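Local coordinates for protein similar to sp|P32453 Saccharomyces cerevisiae YNL315c ATP11 (Candida glabrata CBS 138, PDB 2P4F) that probably acts as a mitochondrial chaperone of the ATP11 family, binding unfolded protein and assisting assembly of the F1 part of ATP synthase, at residues W127-V141 against A224-V236. Numbering follows the deposited sequence.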
loop_
_atom_site.group_PDB
_atom_site.type_symbol
_atom_site.label_atom_id
_atom_site.label_comp_id
_atom_site.label_asym_id
_atom_site.label_seq_id
_atom_site.Cartn_x
_atom_site.Cartn_y
_atom_site.Cartn_z
ATOM N N TRP A 127 1.090 4.430 17.238
ATOM C CA TRP A 127 2.219 3.842 16.512
ATOM C C TRP A 127 3.519 4.585 16.782
ATOM O O TRP A 127 4.579 4.267 16.205
ATOM C CB TRP A 127 1.921 3.798 14.998
ATOM C CG TRP A 127 0.702 2.943 14.721
ATOM C CD1 TRP A 127 -0.531 3.386 14.329
ATOM C CD2 TRP A 127 0.629 1.519 14.827
ATOM N NE1 TRP A 127 -1.381 2.306 14.185
ATOM C CE2 TRP A 127 -0.685 1.162 14.481
ATOM C CE3 TRP A 127 1.576 0.543 15.175
ATOM C CZ2 TRP A 127 -1.120 -0.155 14.472
ATOM C CZ3 TRP A 127 1.150 -0.777 15.170
ATOM C CH2 TRP A 127 -0.169 -1.109 14.823
ATOM N N SER A 128 3.433 5.563 17.669
ATOM C CA SER A 128 4.556 6.454 17.897
ATOM C C SER A 128 5.740 5.780 18.550
ATOM O O SER A 128 6.852 6.324 18.515
ATOM C CB SER A 128 4.151 7.647 18.793
ATOM O OG SER A 128 3.770 7.221 20.080
ATOM N N ASN A 129 5.618 4.626 19.201
ATOM C CA ASN A 129 6.853 4.255 19.916
ATOM C C ASN A 129 7.747 3.400 19.031
ATOM O O ASN A 129 8.615 2.726 19.560
ATOM C CB ASN A 129 6.463 3.548 21.206
ATOM C CG ASN A 129 5.308 2.572 21.060
ATOM O OD1 ASN A 129 4.579 2.523 20.062
ATOM N ND2 ASN A 129 5.150 1.765 22.108
ATOM N N ARG A 130 7.503 3.446 17.723
ATOM C CA ARG A 130 8.212 2.552 16.811
ATOM C C ARG A 130 9.172 3.196 15.814
ATOM O O ARG A 130 9.019 4.348 15.382
ATOM C CB ARG A 130 7.180 1.807 15.964
ATOM C CG ARG A 130 6.123 1.007 16.719
ATOM C CD ARG A 130 6.005 -0.261 15.881
ATOM N NE ARG A 130 4.884 -1.118 16.214
ATOM C CZ ARG A 130 4.915 -2.392 15.813
ATOM N NH1 ARG A 130 5.956 -2.833 15.128
ATOM N NH2 ARG A 130 3.901 -3.175 16.109
ATOM N N ASP A 131 10.171 2.399 15.392
ATOM C CA ASP A 131 10.986 2.885 14.273
ATOM C C ASP A 131 10.859 1.953 13.071
ATOM O O ASP A 131 11.635 1.995 12.133
ATOM C CB ASP A 131 12.457 3.085 14.642
ATOM C CG ASP A 131 13.129 1.793 15.041
ATOM O OD1 ASP A 131 12.430 0.753 15.040
ATOM O OD2 ASP A 131 14.342 1.831 15.350
ATOM N N ASP A 132 9.851 1.082 13.082
ATOM C CA ASP A 132 9.666 0.248 11.905
ATOM C C ASP A 132 8.341 0.564 11.230
ATOM O O ASP A 132 7.951 -0.223 10.370
ATOM C CB ASP A 132 9.749 -1.210 12.359
ATOM C CG ASP A 132 8.626 -1.540 13.329
ATOM O OD1 ASP A 132 7.969 -0.651 13.898
ATOM O OD2 ASP A 132 8.386 -2.745 13.538
ATOM N N SER A 133 7.675 1.651 11.574
ATOM C CA SER A 133 6.272 1.875 11.199
ATOM C C SER A 133 6.068 2.983 10.184
ATOM O O SER A 133 6.711 4.015 10.320
ATOM C CB SER A 133 5.429 2.227 12.447
ATOM O OG SER A 133 5.271 0.982 13.136
ATOM N N LEU A 134 5.143 2.697 9.281
ATOM C CA LEU A 134 4.558 3.618 8.317
ATOM C C LEU A 134 3.151 3.945 8.787
ATOM O O LEU A 134 2.362 3.058 9.109
ATOM C CB LEU A 134 4.456 3.008 6.909
ATOM C CG LEU A 134 5.783 2.622 6.217
ATOM C CD1 LEU A 134 5.537 2.339 4.751
ATOM C CD2 LEU A 134 6.808 3.726 6.346
ATOM N N VAL A 135 2.805 5.231 8.911
ATOM C CA VAL A 135 1.512 5.610 9.426
ATOM C C VAL A 135 0.946 6.718 8.559
ATOM O O VAL A 135 1.706 7.636 8.234
ATOM C CB VAL A 135 1.611 6.109 10.888
ATOM C CG1 VAL A 135 0.249 6.471 11.443
ATOM C CG2 VAL A 135 2.256 5.031 11.754
ATOM N N ALA A 136 -0.332 6.643 8.202
ATOM C CA ALA A 136 -0.943 7.723 7.425
ATOM C C ALA A 136 -2.426 7.762 7.711
ATOM O O ALA A 136 -2.990 6.771 8.191
ATOM C CB ALA A 136 -0.718 7.533 5.921
ATOM N N VAL A 137 -3.008 8.915 7.384
ATOM C CA VAL A 137 -4.453 9.036 7.314
ATOM C C VAL A 137 -4.784 9.560 5.913
ATOM O O VAL A 137 -4.223 10.618 5.559
ATOM C CB VAL A 137 -4.961 9.971 8.411
ATOM C CG1 VAL A 137 -6.464 10.146 8.280
ATOM C CG2 VAL A 137 -4.586 9.391 9.768
ATOM N N VAL A 138 -5.614 8.891 5.156
ATOM C CA VAL A 138 -5.892 9.129 3.733
ATOM C C VAL A 138 -7.346 9.465 3.542
ATOM O O VAL A 138 -8.171 8.743 4.099
ATOM C CB VAL A 138 -5.552 7.833 2.928
ATOM C CG1 VAL A 138 -5.748 7.973 1.448
ATOM C CG2 VAL A 138 -4.099 7.404 3.210
ATOM N N PRO A 139 -7.756 10.517 2.857
ATOM C CA PRO A 139 -9.208 10.700 2.650
ATOM C C PRO A 139 -9.702 9.607 1.727
ATOM O O PRO A 139 -9.031 9.180 0.770
ATOM C CB PRO A 139 -9.365 12.064 1.958
ATOM C CG PRO A 139 -8.014 12.381 1.448
ATOM C CD PRO A 139 -6.998 11.619 2.254
ATOM N N TYR A 140 -10.913 9.162 2.023
ATOM C CA TYR A 140 -11.457 8.058 1.237
ATOM C C TYR A 140 -11.852 8.512 -0.161
ATOM O O TYR A 140 -11.360 7.977 -1.171
ATOM C CB TYR A 140 -12.641 7.443 1.996
ATOM C CG TYR A 140 -13.164 6.256 1.195
ATOM C CD1 TYR A 140 -12.477 5.046 1.137
ATOM C CD2 TYR A 140 -14.381 6.359 0.503
ATOM C CE1 TYR A 140 -12.953 3.952 0.410
ATOM C CE2 TYR A 140 -14.841 5.261 -0.223
ATOM C CZ TYR A 140 -14.136 4.081 -0.262
ATOM O OH TYR A 140 -14.617 3.029 -0.979
ATOM N N VAL A 141 -12.789 9.453 -0.274
ATOM C CA VAL A 141 -13.369 9.696 -1.600
ATOM C C VAL A 141 -12.270 10.266 -2.486
ATOM O O VAL A 141 -12.103 9.821 -3.624
ATOM C CB VAL A 141 -14.598 10.625 -1.520
ATOM C CG1 VAL A 141 -14.998 11.226 -2.866
ATOM C CG2 VAL A 141 -15.812 9.900 -0.939
ATOM N N ALA A 224 -14.568 5.164 6.939
ATOM C CA ALA A 224 -14.658 5.768 5.618
ATOM C C ALA A 224 -16.048 6.364 5.410
ATOM O O ALA A 224 -16.208 7.476 4.912
ATOM C CB ALA A 224 -14.371 4.752 4.512
ATOM N N ASN A 225 -17.099 5.635 5.790
ATOM C CA ASN A 225 -18.449 6.180 5.534
ATOM C C ASN A 225 -18.773 7.330 6.457
ATOM O O ASN A 225 -19.430 8.317 6.097
ATOM C CB ASN A 225 -19.435 5.013 5.670
ATOM C CG ASN A 225 -19.331 4.064 4.484
ATOM O OD1 ASN A 225 -19.013 4.497 3.367
ATOM N ND2 ASN A 225 -19.569 2.763 4.687
ATOM N N ASP A 226 -18.366 7.311 7.718
ATOM C CA ASP A 226 -18.803 8.392 8.603
ATOM C C ASP A 226 -17.866 9.597 8.601
ATOM O O ASP A 226 -18.373 10.721 8.818
ATOM C CB ASP A 226 -18.913 7.984 10.062
ATOM C CG ASP A 226 -19.404 6.596 10.351
ATOM O OD1 ASP A 226 -20.624 6.310 10.253
ATOM O OD2 ASP A 226 -18.542 5.748 10.710
ATOM N N LYS A 227 -16.579 9.325 8.414
ATOM C CA LYS A 227 -15.624 10.431 8.524
ATOM C C LYS A 227 -14.801 10.628 7.259
ATOM O O LYS A 227 -13.922 11.477 7.259
ATOM C CB LYS A 227 -14.641 10.201 9.669
ATOM C CG LYS A 227 -15.282 10.351 11.044
ATOM C CD LYS A 227 -14.273 10.031 12.161
ATOM C CE LYS A 227 -14.615 10.897 13.363
ATOM N NZ LYS A 227 -15.774 10.243 14.063
ATOM N N ASP A 228 -15.071 9.839 6.196
ATOM C CA ASP A 228 -14.304 9.972 4.965
ATOM C C ASP A 228 -12.791 9.846 5.173
ATOM O O ASP A 228 -11.986 10.506 4.513
ATOM C CB ASP A 228 -14.644 11.311 4.285
ATOM C CG ASP A 228 -14.174 11.327 2.845
ATOM O OD1 ASP A 228 -14.107 10.300 2.135
ATOM O OD2 ASP A 228 -13.820 12.450 2.402
ATOM N N MET A 229 -12.401 8.957 6.073
ATOM C CA MET A 229 -11.028 8.718 6.470
ATOM C C MET A 229 -10.616 7.272 6.365
ATOM O O MET A 229 -11.437 6.421 6.717
ATOM C CB MET A 229 -10.862 9.059 7.981
ATOM C CG MET A 229 -10.956 10.494 8.391
ATOM S SD MET A 229 -10.892 10.453 10.222
ATOM C CE MET A 229 -9.117 10.470 10.446
ATOM N N VAL A 230 -9.398 7.035 5.904
ATOM C CA VAL A 230 -8.793 5.690 5.909
ATOM C C VAL A 230 -7.574 5.742 6.792
ATOM O O VAL A 230 -6.750 6.677 6.616
ATOM C CB VAL A 230 -8.422 5.247 4.467
ATOM C CG1 VAL A 230 -7.635 3.960 4.462
ATOM C CG2 VAL A 230 -9.724 5.155 3.672
ATOM N N LEU A 231 -7.420 4.833 7.724
ATOM C CA LEU A 231 -6.255 4.835 8.634
ATOM C C LEU A 231 -5.292 3.775 8.124
ATOM O O LEU A 231 -5.715 2.612 7.884
ATOM C CB LEU A 231 -6.727 4.515 10.057
ATOM C CG LEU A 231 -7.599 5.637 10.677
ATOM C CD1 LEU A 231 -7.768 5.244 12.148
ATOM C CD2 LEU A 231 -7.018 6.990 10.527
ATOM N N MET A 232 -4.008 4.144 7.958
ATOM C CA MET A 232 -3.013 3.186 7.450
ATOM C C MET A 232 -1.947 2.887 8.453
ATOM O O MET A 232 -1.514 3.860 9.111
ATOM C CB MET A 232 -2.358 3.806 6.189
ATOM C CG MET A 232 -1.392 2.827 5.531
ATOM S SD MET A 232 -0.336 3.690 4.308
ATOM C CE MET A 232 0.929 4.296 5.428
ATOM N N ASN A 233 -1.596 1.636 8.639
ATOM C CA ASN A 233 -0.452 1.290 9.476
ATOM C C ASN A 233 0.369 0.271 8.688
ATOM O O ASN A 233 -0.186 -0.678 8.149
ATOM C CB ASN A 233 -0.811 0.736 10.856
ATOM C CG ASN A 233 -1.725 -0.469 10.787
ATOM O OD1 ASN A 233 -2.899 -0.301 10.460
ATOM N ND2 ASN A 233 -1.338 -1.701 11.086
ATOM N N GLY A 234 1.676 0.465 8.612
ATOM C CA GLY A 234 2.498 -0.554 7.962
ATOM C C GLY A 234 3.714 -0.790 8.807
ATOM O O GLY A 234 4.091 0.015 9.690
ATOM N N GLN A 235 4.327 -1.933 8.571
ATOM C CA GLN A 235 5.531 -2.291 9.332
ATOM C C GLN A 235 6.579 -2.803 8.339
ATOM O O GLN A 235 6.193 -3.564 7.397
ATOM C CB GLN A 235 5.300 -3.390 10.383
ATOM C CG GLN A 235 4.743 -2.888 11.707
ATOM C CD GLN A 235 4.249 -3.988 12.634
ATOM O OE1 GLN A 235 3.679 -3.749 13.693
ATOM N NE2 GLN A 235 4.474 -5.238 12.237
ATOM N N VAL A 236 7.820 -2.445 8.512
ATOM C CA VAL A 236 8.925 -2.977 7.714
ATOM C C VAL A 236 9.713 -3.934 8.586
ATOM O O VAL A 236 10.078 -3.570 9.732
ATOM C CB VAL A 236 9.857 -1.852 7.201
ATOM C CG1 VAL A 236 10.991 -2.396 6.331
ATOM C CG2 VAL A 236 8.981 -0.862 6.457
HETATM O O HOH W 1 2.942 0.128 12.198
#
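Strands 133-139 and 229-236 run antiparallel, their axes 166° apart, and pair in regular register from Ser133 with Gln235 to Pro139 with Met229. Eight backbone hydrogen bonds join the two segments, from Val236 N to Asp132 O at one end to Tyr140 N to Asp228 O at the other.

Beyond the last pair, Asp228 leaves helix 224-227 with positive phi. Its CG lies anti to the backbone N (chi1 -165°), and Asp228 OD1 accepts from Val141 N at 2.9 Å, on its syn lone pair. The carboxylate thus takes up a backbone N-H of the first turn of helix 140-153, just past Pro139 at its N-cap. Ala224 CB sits over one face of the Tyr140 ring, 4.1 Å from its centroid, while Val230 CG2 meets the ring edge near its plane.

On one face of the sheet, Met232 bends at its last torsion and brings CE to Ala136 CB at 3.7 Å. Leu134 CB touches the same methyl. On the other face, Val137 CG1 packs tightly on Met229 CE at 3.4 Å, and its CG2 meets Leu231 CD2. Asn233 lays CB over the Trp127 five-membered ring, 4.0 Å from its centroid, a CH-pi contact, with its amide plane only 4° from the ring plane. The amide is hydrogen-bonded at both atoms, OD1 with His220 NE2 and ND2 with Gln218 OE1. A water bridges Ser133 OG and Gly234 O.

Strand 133-139 is an outermost strand of the antiparallel half barrel, and strand 229-236 pairs in turn with strand 215-220, also antiparallel. Helix 116-126 covers the Val135, Val137, Leu231 and Asn233 face; helix 244-257 packs on Leu134 and Val236 from the other.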